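PDB 4H3W: DUF4621 domain-containing protein from Parabacteroides distasonis, which is of unknown function but is probably secreted and folds into two beta-barrel domains. Local coordinates for residues 210-215 / 294-299; 203-208 / 303-308. All blocks are in the same frame, centred on the assembly; numbering follows the deposited sequence. Where two conformers were deposited one is given.

How the contacts relate
Two contacts tie strand 208-215 and the turn before it to strand 294-302 and the loop after it. The chain leaves strand 194-200, which belongs to a five-stranded antiparallel sheet, and turns through 203-208. Strand 208-215 follows at once. Contact 1 then closes a loop of 78 residues by pairing 210-215 with 294-299. Strand 294-302 runs on into 303-308, which packs on 203-208 and makes contact 2. Contact 2 closes the outer loop, with contact 1 inside it. Their centres are about 22 Å apart. Contact 1 is a pairing at the edge of a four-stranded antiparallel sheet. Contact 2 joins the loops at one end of that pair, where strand 208-215 begins and strand 294-302 stops.

Contact 1 (210-215 / 294-299); sequences VSVERI and HIDLNL
Strands 210-215 and 294-299 run antiparallel at 161°, with their axes 4.6 Å apart at closest approach. Ser211 with Leu299, Glu213 with Leu297 and Ile215 with Ile295 are the hydrogen-bonded pairs, each joined by two backbone bonds. Val212 with Asn298 and Arg214 with Asp296 are the non-hydrogen-bonded pairs, and their side chains share one face.

On that face Arg214 grips the Asp296 carboxylate side-on. Its NE meets OD1 of Asp296 at 2.8 Å along a nearly straight N-H, and NH2 of Arg214 meets OD2 of Asp296 at 3.2 Å. Both oxygens lie in the guanidinium plane, yet the donors stand above the carboxylate plane, which is turned by 41°. Bends at chi2 and chi3 swing the end of the arginine across to the neighbouring strand. CB of His294 lies over one guanidinium face, 3.5 Å from its plane. NH1 of Arg214 also bonds to Glu216 and Asn258. Beside Val212, the amide of Asn298 brings OD1 to 3.3 Å from Val212 CG2, while its ND2 bonds to Glu250.

On the other face Ile215, in one of two conformers, brings CD1 to 3.7 Å from Leu297 CD1. Leu297 and Leu299 pack on Phe318 of strand 317-319. Ser211 and Glu213 also lie there; Ser211 OG bonds to Val32 O. This edge pairing of an antiparallel sheet, with the leucines turned to a second sheet, is consistent with a beta-barrel domain.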
loop_
_atom_site.group_PDB
_atom_site.type_symbol
_atom_site.label_atom_id
_atom_site.label_comp_id
_atom_site.label_asym_id
_atom_site.label_seq_id
_atom_site.Cartn_x
_atom_site.Cartn_y
_atom_site.Cartn_z
ATOM N N VAL A 210 -6.522 -1.948 6.017
ATOM C CA VAL A 210 -7.957 -2.057 6.100
ATOM C C VAL A 210 -8.609 -0.963 5.256
ATOM O O VAL A 210 -8.256 0.225 5.348
ATOM C CB VAL A 210 -8.475 -1.934 7.541
ATOM C CG1 VAL A 210 -9.999 -2.093 7.563
ATOM C CG2 VAL A 210 -7.823 -2.957 8.459
ATOM N N SER A 211 -9.568 -1.381 4.451
ATOM C CA SER A 211 -10.365 -0.476 3.656
ATOM C C SER A 211 -11.852 -0.758 3.933
ATOM O O SER A 211 -12.258 -1.906 4.047
ATOM C CB SER A 211 -9.957 -0.642 2.199
ATOM O OG SER A 211 -10.645 0.233 1.342
ATOM N N VAL A 212 -12.650 0.296 4.078
ATOM C CA VAL A 212 -14.075 0.175 4.391
ATOM C C VAL A 212 -14.911 0.534 3.176
ATOM O O VAL A 212 -14.724 1.600 2.593
ATOM C CB VAL A 212 -14.495 1.096 5.533
ATOM C CG1 VAL A 212 -15.971 0.890 5.836
ATOM C CG2 VAL A 212 -13.653 0.842 6.772
ATOM N N GLU A 213 -15.817 -0.351 2.773
ATOM C CA GLU A 213 -16.724 -0.075 1.658
ATOM C C GLU A 213 -18.176 -0.024 2.163
ATOM O O GLU A 213 -18.616 -0.861 2.955
ATOM C CB GLU A 213 -16.560 -1.084 0.521
ATOM C CG GLU A 213 -17.742 -1.167 -0.483
ATOM C CD GLU A 213 -18.109 0.135 -1.249
ATOM O OE1 GLU A 213 -17.465 1.218 -1.072
ATOM O OE2 GLU A 213 -19.062 0.055 -2.077
ATOM N N ARG A 214 -18.874 1.019 1.731
ATOM C CA ARG A 214 -20.218 1.353 2.181
ATOM C C ARG A 214 -21.241 0.917 1.152
ATOM O O ARG A 214 -21.130 1.250 -0.015
ATOM C CB ARG A 214 -20.312 2.873 2.425
ATOM C CG ARG A 214 -21.718 3.441 2.545
ATOM C CD ARG A 214 -22.535 2.793 3.650
ATOM N NE ARG A 214 -21.948 2.975 4.973
ATOM C CZ ARG A 214 -22.347 3.859 5.875
ATOM N NH1 ARG A 214 -23.336 4.717 5.621
ATOM N NH2 ARG A 214 -21.761 3.874 7.062
ATOM N N ILE A 215 -22.217 0.127 1.588
ATOM C CA ILE A 215 -23.412 -0.132 0.800
ATOM C C ILE A 215 -24.526 0.638 1.499
ATOM O O ILE A 215 -24.964 0.280 2.596
ATOM C CB ILE A 215 -23.731 -1.633 0.678
ATOM C CG1 ILE A 215 -22.553 -2.376 0.037
ATOM C CG2 ILE A 215 -25.001 -1.851 -0.142
ATOM C CD1 ILE A 215 -21.438 -2.706 1.005
ATOM N N HIS A 294 -27.685 0.590 6.511
ATOM C CA HIS A 294 -26.530 0.520 5.670
ATOM C C HIS A 294 -25.665 -0.658 6.106
ATOM O O HIS A 294 -25.764 -1.135 7.232
ATOM C CB HIS A 294 -25.690 1.814 5.769
ATOM C CG HIS A 294 -26.524 3.053 5.809
ATOM N ND1 HIS A 294 -27.346 3.409 4.769
ATOM C CD2 HIS A 294 -26.680 4.010 6.759
ATOM C CE1 HIS A 294 -27.983 4.525 5.072
ATOM N NE2 HIS A 294 -27.593 4.912 6.272
ATOM N N ILE A 295 -24.773 -1.037 5.207
ATOM C CA ILE A 295 -23.745 -2.012 5.504
ATOM C C ILE A 295 -22.371 -1.380 5.293
ATOM O O ILE A 295 -22.124 -0.764 4.258
ATOM C CB ILE A 295 -23.932 -3.262 4.636
ATOM C CG1 ILE A 295 -25.233 -3.990 5.032
ATOM C CG2 ILE A 295 -22.777 -4.239 4.777
ATOM C CD1 ILE A 295 -25.647 -5.028 4.034
ATOM N N ASP A 296 -21.501 -1.542 6.287
ATOM C CA ASP A 296 -20.065 -1.342 6.093
ATOM C C ASP A 296 -19.350 -2.696 6.014
ATOM O O ASP A 296 -19.486 -3.516 6.925
ATOM C CB ASP A 296 -19.461 -0.529 7.228
ATOM C CG ASP A 296 -19.634 0.971 7.037
ATOM O OD1 ASP A 296 -19.742 1.440 5.892
ATOM O OD2 ASP A 296 -19.611 1.671 8.039
ATOM N N LEU A 297 -18.627 -2.918 4.920
ATOM C CA LEU A 297 -17.731 -4.074 4.749
ATOM C C LEU A 297 -16.334 -3.614 5.091
ATOM O O LEU A 297 -15.768 -2.762 4.391
ATOM C CB LEU A 297 -17.784 -4.590 3.335
ATOM C CG LEU A 297 -19.137 -5.061 2.795
ATOM C CD1 LEU A 297 -19.050 -5.537 1.361
ATOM C CD2 LEU A 297 -19.665 -6.167 3.707
ATOM N N ASN A 298 -15.826 -4.053 6.232
ATOM C CA ASN A 298 -14.423 -3.818 6.576
ATOM C C ASN A 298 -13.542 -4.858 5.906
ATOM O O ASN A 298 -13.601 -6.056 6.230
ATOM C CB ASN A 298 -14.183 -3.848 8.068
ATOM C CG ASN A 298 -14.908 -2.743 8.816
ATOM O OD1 ASN A 298 -15.216 -1.682 8.280
ATOM N ND2 ASN A 298 -15.154 -2.988 10.068
ATOM N N LEU A 299 -12.767 -4.411 4.941
ATOM C CA LEU A 299 -11.962 -5.311 4.139
ATOM C C LEU A 299 -10.552 -5.330 4.694
ATOM O O LEU A 299 -9.788 -4.381 4.501
ATOM C CB LEU A 299 -11.970 -4.873 2.687
ATOM C CG LEU A 299 -13.306 -4.562 2.016
ATOM C CD1 LEU A 299 -13.075 -4.078 0.589
ATOM C CD2 LEU A 299 -14.212 -5.771 2.029
#

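Contact 2 (203-208 / 303-308); sequences PAPEFS and GRDQGE
Gly303 and Phe207 make the direct hydrogen bond between these loops. Gly303 N donates to Phe207 O at 3.1 Å, approaching from above the carbonyl plane. Beside it, Gly303 CA lies 3.2 Å from Ala204 O and gives it a nearly straight CA-H...O contact. Phe207 N also donates to Ala204 O (3.0 Å), closing a type I turn from Ala204 to Phe207. CG of Pro205 lies against the carboxylate of Asp305, 3.6 Å from Asp305 OD1 in one of its two conformers.

Water links the loops elsewhere. One molecule sits 2.8 Å from Pro203 O, 2.9 Å from Arg304 O and 2.9 Å from Gly307 N. Another joins Pro205 O to Gly303 O.

Further out, Arg304 NH1 reaches Glu308 OE1 at 3.1 Å, with the oxygen in the guanidinium plane; the donor is on the syn side of the carboxylate, but 32° out of its plane. Arg304 NE pairs with Asp246. The Phe207 ring, CG anti to the backbone N (chi1 176°), leads away from Gly303 to meet Phe245.

The direct and water-borne polar links use backbone atoms, so they probably depend on loop shape more than on side-chain identity. Gly303, without a side chain, lets its CA approach Ala204 O.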
loop_
_atom_site.group_PDB
_atom_site.type_symbol
_atom_site.label_atom_id
_atom_site.label_comp_id
_atom_site.label_asym_id
_atom_site.label_seq_id
_atom_site.Cartn_x
_atom_site.Cartn_y
_atom_site.Cartn_z
ATOM N N PRO A 203 1.877 -5.570 -3.815
ATOM C CA PRO A 203 2.020 -6.044 -2.414
ATOM C C PRO A 203 2.856 -7.330 -2.268
ATOM O O PRO A 203 2.790 -8.195 -3.129
ATOM C CB PRO A 203 0.587 -6.334 -1.986
ATOM C CG PRO A 203 -0.243 -5.462 -2.928
ATOM C CD PRO A 203 0.470 -5.489 -4.234
ATOM N N ALA A 204 3.626 -7.397 -1.204
ATOM C CA ALA A 204 4.368 -8.568 -0.776
ATOM C C ALA A 204 3.549 -9.289 0.288
ATOM O O ALA A 204 2.576 -8.722 0.771
ATOM C CB ALA A 204 5.719 -8.141 -0.215
ATOM N N PRO A 205 3.938 -10.508 0.666
ATOM C CA PRO A 205 3.160 -11.279 1.680
ATOM C C PRO A 205 2.858 -10.536 2.977
ATOM O O PRO A 205 1.782 -10.729 3.539
ATOM C CB PRO A 205 4.059 -12.518 1.934
ATOM C CG PRO A 205 4.825 -12.679 0.653
ATOM C CD PRO A 205 5.048 -11.300 0.105
ATOM N N GLU A 206 3.757 -9.686 3.466
ATOM C CA GLU A 206 3.522 -8.985 4.729
ATOM C C GLU A 206 2.618 -7.743 4.612
ATOM O O GLU A 206 2.326 -7.058 5.608
ATOM C CB GLU A 206 4.833 -8.546 5.364
ATOM C CG GLU A 206 5.649 -9.685 5.965
ATOM C CD GLU A 206 6.898 -9.159 6.679
ATOM O OE1 GLU A 206 6.778 -8.411 7.687
ATOM O OE2 GLU A 206 8.004 -9.481 6.226
ATOM N N PHE A 207 2.152 -7.444 3.419
ATOM C CA PHE A 207 1.297 -6.279 3.233
ATOM C C PHE A 207 0.040 -6.441 4.089
ATOM O O PHE A 207 -0.517 -7.506 4.156
ATOM C CB PHE A 207 0.931 -6.077 1.754
ATOM C CG PHE A 207 -0.018 -4.953 1.536
ATOM C CD1 PHE A 207 -1.382 -5.138 1.647
ATOM C CD2 PHE A 207 0.441 -3.684 1.251
ATOM C CE1 PHE A 207 -2.266 -4.095 1.443
ATOM C CE2 PHE A 207 -0.441 -2.629 1.051
ATOM C CZ PHE A 207 -1.796 -2.825 1.179
ATOM N N SER A 208 -0.393 -5.363 4.726
ATOM C CA SER A 208 -1.628 -5.386 5.514
ATOM C C SER A 208 -2.242 -3.997 5.551
ATOM O O SER A 208 -1.543 -3.022 5.747
ATOM C CB SER A 208 -1.305 -5.907 6.924
ATOM O OG SER A 208 -2.347 -5.678 7.810
ATOM N N GLY A 303 -1.327 -9.259 1.744
ATOM C CA GLY A 303 -0.550 -9.588 0.588
ATOM C C GLY A 303 -0.525 -11.039 0.227
ATOM O O GLY A 303 -0.706 -11.911 1.087
ATOM N N ARG A 304 -0.285 -11.300 -1.047
ATOM C CA ARG A 304 -0.107 -12.664 -1.569
ATOM C C ARG A 304 1.348 -12.867 -1.938
ATOM O O ARG A 304 2.125 -11.936 -1.762
ATOM C CB ARG A 304 -0.965 -12.876 -2.795
ATOM C CG ARG A 304 -2.452 -12.562 -2.573
ATOM C CD ARG A 304 -3.194 -12.567 -3.897
ATOM N NE ARG A 304 -4.649 -12.488 -3.732
ATOM C CZ ARG A 304 -5.503 -12.203 -4.714
ATOM N NH1 ARG A 304 -5.070 -11.947 -5.934
ATOM N NH2 ARG A 304 -6.810 -12.167 -4.468
ATOM N N ASP A 305 1.735 -14.016 -2.501
ATOM C CA ASP A 305 3.153 -14.197 -2.894
ATOM C C ASP A 305 3.345 -14.377 -4.399
ATOM O O ASP A 305 4.335 -14.943 -4.829
ATOM C CB ASP A 305 3.793 -15.375 -2.143
ATOM C CG ASP A 305 5.314 -15.167 -1.895
ATOM O OD1 ASP A 305 5.917 -14.180 -2.395
ATOM O OD2 ASP A 305 5.905 -15.991 -1.179
ATOM N N GLN A 306 2.437 -13.824 -5.211
ATOM C CA GLN A 306 2.503 -14.001 -6.670
ATOM C C GLN A 306 2.927 -12.736 -7.405
ATOM O O GLN A 306 2.912 -12.706 -8.620
ATOM C CB GLN A 306 1.161 -14.475 -7.230
ATOM C CG GLN A 306 0.853 -15.927 -6.868
ATOM C CD GLN A 306 0.400 -16.066 -5.441
ATOM O OE1 GLN A 306 -0.646 -15.559 -5.093
ATOM N NE2 GLN A 306 1.188 -16.752 -4.608
ATOM N N GLY A 307 3.318 -11.695 -6.676
ATOM C CA GLY A 307 3.843 -10.498 -7.330
ATOM C C GLY A 307 2.883 -9.773 -8.269
ATOM O O GLY A 307 3.304 -9.187 -9.285
ATOM N N GLU A 308 1.598 -9.774 -7.942
ATOM C CA GLU A 308 0.594 -9.077 -8.791
ATOM C C GLU A 308 0.488 -7.585 -8.455
ATOM O O GLU A 308 0.464 -7.200 -7.292
ATOM C CB GLU A 308 -0.775 -9.742 -8.653
ATOM C CG GLU A 308 -0.803 -11.248 -8.894
ATOM C CD GLU A 308 -1.907 -11.980 -8.117
ATOM O OE1 GLU A 308 -2.077 -11.767 -6.893
ATOM O OE2 GLU A 308 -2.593 -12.813 -8.746
HETATM O O HOH W 1 3.621 -10.767 -3.917
HETATM O O HOH W 2 1.043 -8.713 -4.911
HETATM O O HOH W 3 0.804 -13.307 3.249
#